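Local coordinates for cobalamin biosynthesis protein CobN (Mycobacterium tuberculosis, PDB 7C6O) that is the large catalytic subunit of cobaltochelatase, which probably inserts cobalt into a corrin ring during cobalamin biosynthesis, at residues A732-R737 with A787-F792; W772-A777 with A793-I798. One frame throughout, in Å; residues are numbered along the deposited sequence.

Helix 784-801 serves both interactions with consecutive parts of its length, their centres about 10 Å apart. In interaction 1 its first half meets segment 732-737, a loop running into a short helix, in a largely buried setting. The side chains that meet are all apolar: branched aliphatic chains, a proline and a phenylalanine ring, with no hydrogen bond across them. Interaction 2 lies nearer the surface, where the second half of the helix receives segment 772-777 with its turn; here an aliphatic chain over an indole face is joined by a water bridge between backbone carbonyls, while 772-777 is shaped by its own capping bonds. The two also touch each other, through A777 against A787, L790 and R791, and through F792 against V797.

Interaction 1 (A732-R737 with A787-F792); sequences AIPGLR and AAVLRF
V789 points from helix 784-801 toward segment 732-737, a loop running into a short helix, and its two methyls divide the partners. Its CB forks at once. CG1, anti to the backbone N (chi1 175°), goes to L736, lying 3.8 Å from L736 CG and close to L736 CB and CD2 as well. CG2 takes the other branch and sits 3.7 Å from I733 CG2. It also comes within 3.4 Å of the carbonyl oxygen P734 O. A short, beta-branched residue suits this place, since it fills the bend with two methyls close to the helix backbone. The arrangement is loop-on-helix packing within the CobN/magnesium chelatase family region, with helix 710-722 adding L721 against both V789 and L736. One turn further along the helix, F792 meets I733, whose CG1 and CD1 reach the ring while CG2 goes to V789; the branched isoleucine thus serves both residues. I733 CD1 lies 3.6 Å from F792 CD1, an oblique approach, and the two side chains cross at about a right angle. F727 meets the same phenylalanine ring edge-to-face. P734 offers ring carbons, CD and CG, with no N-H to satisfy at this apolar spot, its CG 4.0 Å from V789 CG2.

Interaction 2 (W772-A777 with A793-I798); sequences WDPSAA and AATEVI
W772 and I798 join a capped turn to helix 784-801: the chain runs through a type I beta turn, D773 to A776, into helix 776-780, which packs beside that longer helix. The main apolar contact is CH-pi. I798 CD1 stands 3.5 Å from the centroid of the indole six-membered ring, 12° off its normal, while I798 CG1 lies 3.4 Å from W772 CD2. With CG1 beside the backbone N (chi1 -66°) and chi2 of -62° turning CD1 over the ring, the isoleucine spreads both atoms over one face and leaves I798 CG2 near W772 CG and W772 CD1. Helices 710-722 and 750-769 also touch the tryptophan, the former through V717.

A794 adds a second close contact: its methyl CB lies 3.2 Å from W772 O. The same methyl is 3.9 Å from P774 CG; so small a residue lets the turn come close to the helix. Polar contacts do the rest. One water donates to both W772 O and A794 O, linking the two backbones. Within the turn, D773 caps: its OD1 accepts from S775 N and, at 2.8 Å, from S775 OG, both donors reaching OD1 from the same face of the carboxylate plane.

Interaction 1 (A732-R737 with A787-F792)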
loop_
_atom_site.group_PDB
_atom_site.type_symbol
_atom_site.label_atom_id
_atom_site.label_comp_id
_atom_site.label_asym_id
_atom_site.label_seq_id
_atom_site.Cartn_x
_atom_site.Cartn_y
_atom_site.Cartn_z
ATOM N N ALA A 732 -12.304 -20.298 13.643
ATOM C CA ALA A 732 -12.379 -21.603 14.292
ATOM C C ALA A 732 -11.436 -21.750 15.479
ATOM O O ALA A 732 -11.765 -22.467 16.431
ATOM C CB ALA A 732 -12.093 -22.712 13.277
ATOM N N ILE A 733 -10.276 -21.106 15.452
ATOM C CA ILE A 733 -9.285 -21.218 16.520
ATOM C C ILE A 733 -9.375 -19.965 17.385
ATOM O O ILE A 733 -9.205 -18.854 16.859
ATOM C CB ILE A 733 -7.865 -21.399 15.963
ATOM C CG1 ILE A 733 -7.793 -22.638 15.068
ATOM C CG2 ILE A 733 -6.855 -21.504 17.098
ATOM C CD1 ILE A 733 -7.686 -22.318 13.596
ATOM N N PRO A 734 -9.630 -20.086 18.681
ATOM C CA PRO A 734 -9.692 -18.911 19.554
ATOM C C PRO A 734 -8.289 -18.493 19.982
ATOM O O PRO A 734 -7.294 -19.143 19.666
ATOM C CB PRO A 734 -10.510 -19.415 20.743
ATOM C CG PRO A 734 -10.130 -20.858 20.842
ATOM C CD PRO A 734 -9.893 -21.334 19.422
ATOM N N GLY A 735 -8.225 -17.383 20.713
ATOM C CA GLY A 735 -6.987 -17.018 21.369
ATOM C C GLY A 735 -6.614 -18.029 22.437
ATOM O O GLY A 735 -7.468 -18.693 23.025
ATOM N N LEU A 736 -5.308 -18.155 22.681
ATOM C CA LEU A 736 -4.831 -19.132 23.653
ATOM C C LEU A 736 -5.375 -18.832 25.045
ATOM O O LEU A 736 -5.840 -19.735 25.751
ATOM C CB LEU A 736 -3.304 -19.154 23.673
ATOM C CG LEU A 736 -2.594 -20.501 23.851
ATOM C CD1 LEU A 736 -1.267 -20.283 24.542
ATOM C CD2 LEU A 736 -3.433 -21.534 24.599
ATOM N N ARG A 737 -5.326 -17.564 25.460
ATOM C CA ARG A 737 -5.832 -17.210 26.781
ATOM C C ARG A 737 -7.356 -17.218 26.815
ATOM O O ARG A 737 -7.947 -17.420 27.881
ATOM C CB ARG A 737 -5.277 -15.849 27.205
ATOM C CG ARG A 737 -3.755 -15.780 27.128
ATOM C CD ARG A 737 -3.182 -14.557 27.836
ATOM N NE ARG A 737 -3.808 -13.309 27.406
ATOM C CZ ARG A 737 -3.317 -12.101 27.663
ATOM N NH1 ARG A 737 -2.180 -11.970 28.339
ATOM N NH2 ARG A 737 -3.959 -11.022 27.241
ATOM N N ALA A 787 -5.936 -27.257 23.519
ATOM C CA ALA A 787 -5.190 -28.215 22.712
ATOM C C ALA A 787 -5.338 -27.927 21.223
ATOM O O ALA A 787 -4.387 -28.127 20.456
ATOM C CB ALA A 787 -5.642 -29.640 23.031
ATOM N N ALA A 788 -6.511 -27.453 20.799
ATOM C CA ALA A 788 -6.697 -27.100 19.395
ATOM C C ALA A 788 -5.834 -25.905 19.010
ATOM O O ALA A 788 -5.331 -25.834 17.882
ATOM C CB ALA A 788 -8.171 -26.813 19.114
ATOM N N VAL A 789 -5.649 -24.958 19.932
ATOM C CA VAL A 789 -4.788 -23.810 19.659
ATOM C C VAL A 789 -3.331 -24.249 19.572
ATOM O O VAL A 789 -2.597 -23.841 18.664
ATOM C CB VAL A 789 -4.985 -22.723 20.730
ATOM C CG1 VAL A 789 -4.007 -21.574 20.508
ATOM C CG2 VAL A 789 -6.418 -22.216 20.712
ATOM N N LEU A 790 -2.892 -25.085 20.517
ATOM C CA LEU A 790 -1.520 -25.580 20.484
ATOM C C LEU A 790 -1.254 -26.375 19.211
ATOM O O LEU A 790 -0.152 -26.314 18.651
ATOM C CB LEU A 790 -1.239 -26.436 21.719
ATOM C CG LEU A 790 -1.336 -25.729 23.073
ATOM C CD1 LEU A 790 -1.047 -26.702 24.208
ATOM C CD2 LEU A 790 -0.389 -24.541 23.126
ATOM N N ARG A 791 -2.250 -27.131 18.744
ATOM C CA ARG A 791 -2.099 -27.872 17.497
ATOM C C ARG A 791 -2.005 -26.921 16.311
ATOM O O ARG A 791 -1.226 -27.154 15.380
ATOM C CB ARG A 791 -3.266 -28.847 17.331
ATOM C CG ARG A 791 -2.984 -30.040 16.434
ATOM C CD ARG A 791 -3.856 -31.241 16.818
ATOM N NE ARG A 791 -5.208 -30.843 17.211
ATOM C CZ ARG A 791 -5.726 -31.030 18.423
ATOM N NH1 ARG A 791 -5.013 -31.629 19.368
ATOM N NH2 ARG A 791 -6.963 -30.630 18.687
ATOM N N PHE A 792 -2.789 -25.840 16.337
ATOM C CA PHE A 792 -2.686 -24.814 15.304
ATOM C C PHE A 792 -1.301 -24.179 15.299
ATOM O O PHE A 792 -0.736 -23.915 14.232
ATOM C CB PHE A 792 -3.767 -23.754 15.522
ATOM C CG PHE A 792 -3.685 -22.590 14.573
ATOM C CD1 PHE A 792 -4.101 -22.718 13.258
ATOM C CD2 PHE A 792 -3.208 -21.361 15.003
ATOM C CE1 PHE A 792 -4.033 -21.645 12.387
ATOM C CE2 PHE A 792 -3.138 -20.285 14.138
ATOM C CZ PHE A 792 -3.553 -20.427 12.828
#

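Interaction 2 (W772-A777 with A793-I798)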
loop_
_atom_site.group_PDB
_atom_site.type_symbol
_atom_site.label_atom_id
_atom_site.label_comp_id
_atom_site.label_asym_id
_atom_site.label_seq_id
_atom_site.Cartn_x
_atom_site.Cartn_y
_atom_site.Cartn_z
ATOM N N TRP A 772 7.825 -28.669 18.943
ATOM C CA TRP A 772 6.554 -28.264 18.339
ATOM C C TRP A 772 5.824 -29.457 17.723
ATOM O O TRP A 772 5.294 -29.383 16.612
ATOM C CB TRP A 772 6.767 -27.153 17.309
ATOM C CG TRP A 772 7.485 -25.963 17.873
ATOM C CD1 TRP A 772 8.807 -25.658 17.729
ATOM C CD2 TRP A 772 6.920 -24.924 18.683
ATOM N NE1 TRP A 772 9.099 -24.489 18.390
ATOM C CE2 TRP A 772 7.958 -24.020 18.987
ATOM C CE3 TRP A 772 5.636 -24.668 19.177
ATOM C CZ2 TRP A 772 7.752 -22.879 19.759
ATOM C CZ3 TRP A 772 5.434 -23.535 19.944
ATOM C CH2 TRP A 772 6.487 -22.655 20.228
ATOM N N ASP A 773 5.791 -30.561 18.458
ATOM C CA ASP A 773 5.113 -31.768 18.002
ATOM C C ASP A 773 3.603 -31.569 18.079
ATOM O O ASP A 773 3.076 -31.343 19.176
ATOM C CB ASP A 773 5.544 -32.957 18.858
ATOM C CG ASP A 773 5.171 -34.295 18.241
ATOM O OD1 ASP A 773 4.172 -34.365 17.494
ATOM O OD2 ASP A 773 5.883 -35.287 18.511
ATOM N N PRO A 774 2.875 -31.647 16.961
ATOM C CA PRO A 774 1.419 -31.434 17.022
ATOM C C PRO A 774 0.694 -32.441 17.895
ATOM O O PRO A 774 -0.300 -32.084 18.540
ATOM C CB PRO A 774 0.984 -31.556 15.552
ATOM C CG PRO A 774 2.230 -31.338 14.756
ATOM C CD PRO A 774 3.344 -31.890 15.587
ATOM N N SER A 775 1.161 -33.691 17.937
ATOM C CA SER A 775 0.505 -34.707 18.751
ATOM C C SER A 775 0.667 -34.448 20.241
ATOM O O SER A 775 -0.121 -34.966 21.038
ATOM C CB SER A 775 1.051 -36.093 18.408
ATOM O OG SER A 775 2.420 -36.199 18.761
ATOM N N ALA A 776 1.667 -33.660 20.635
ATOM C CA ALA A 776 1.876 -33.363 22.044
ATOM C C ALA A 776 0.800 -32.456 22.625
ATOM O O ALA A 776 0.738 -32.313 23.849
ATOM C CB ALA A 776 3.252 -32.726 22.246
ATOM N N ALA A 777 -0.048 -31.855 21.787
ATOM C CA ALA A 777 -1.022 -30.884 22.279
ATOM C C ALA A 777 -2.012 -31.531 23.240
ATOM O O ALA A 777 -2.177 -31.078 24.379
ATOM C CB ALA A 777 -1.753 -30.235 21.102
ATOM N N ALA A 793 -0.737 -23.935 16.483
ATOM C CA ALA A 793 0.610 -23.380 16.559
ATOM C C ALA A 793 1.630 -24.316 15.926
ATOM O O ALA A 793 2.522 -23.874 15.193
ATOM C CB ALA A 793 0.978 -23.094 18.015
ATOM N N ALA A 794 1.510 -25.618 16.192
ATOM C CA ALA A 794 2.491 -26.565 15.676
ATOM C C ALA A 794 2.290 -26.835 14.191
ATOM O O ALA A 794 3.268 -27.051 13.466
ATOM C CB ALA A 794 2.429 -27.871 16.470
ATOM N N THR A 795 1.046 -26.817 13.718
ATOM C CA THR A 795 0.743 -27.150 12.332
ATOM C C THR A 795 0.917 -25.967 11.385
ATOM O O THR A 795 1.412 -26.143 10.266
ATOM C CB THR A 795 -0.688 -27.689 12.226
ATOM O OG1 THR A 795 -0.826 -28.847 13.059
ATOM C CG2 THR A 795 -1.008 -28.068 10.794
ATOM N N GLU A 796 0.529 -24.764 11.806
ATOM C CA GLU A 796 0.539 -23.602 10.927
ATOM C C GLU A 796 1.549 -22.540 11.333
ATOM O O GLU A 796 2.366 -22.128 10.507
ATOM C CB GLU A 796 -0.864 -22.981 10.862
ATOM C CG GLU A 796 -1.916 -23.888 10.257
ATOM C CD GLU A 796 -1.700 -24.133 8.775
ATOM O OE1 GLU A 796 -0.943 -23.363 8.140
ATOM O OE2 GLU A 796 -2.292 -25.097 8.243
ATOM N N VAL A 797 1.514 -22.082 12.587
ATOM C CA VAL A 797 2.346 -20.949 12.993
ATOM C C VAL A 797 3.825 -21.286 12.844
ATOM O O VAL A 797 4.581 -20.565 12.182
ATOM C CB VAL A 797 2.011 -20.525 14.433
ATOM C CG1 VAL A 797 2.869 -19.336 14.846
ATOM C CG2 VAL A 797 0.531 -20.200 14.564
ATOM N N ILE A 798 4.260 -22.387 13.459
ATOM C CA ILE A 798 5.686 -22.723 13.457
ATOM C C ILE A 798 6.218 -22.992 12.053
ATOM O O ILE A 798 7.262 -22.421 11.695
ATOM C CB ILE A 798 5.954 -23.889 14.429
ATOM C CG1 ILE A 798 5.673 -23.445 15.861
ATOM C CG2 ILE A 798 7.386 -24.388 14.284
ATOM C CD1 ILE A 798 6.560 -22.319 16.316
HETATM O O HOH W 1 5.547 -28.207 14.211
#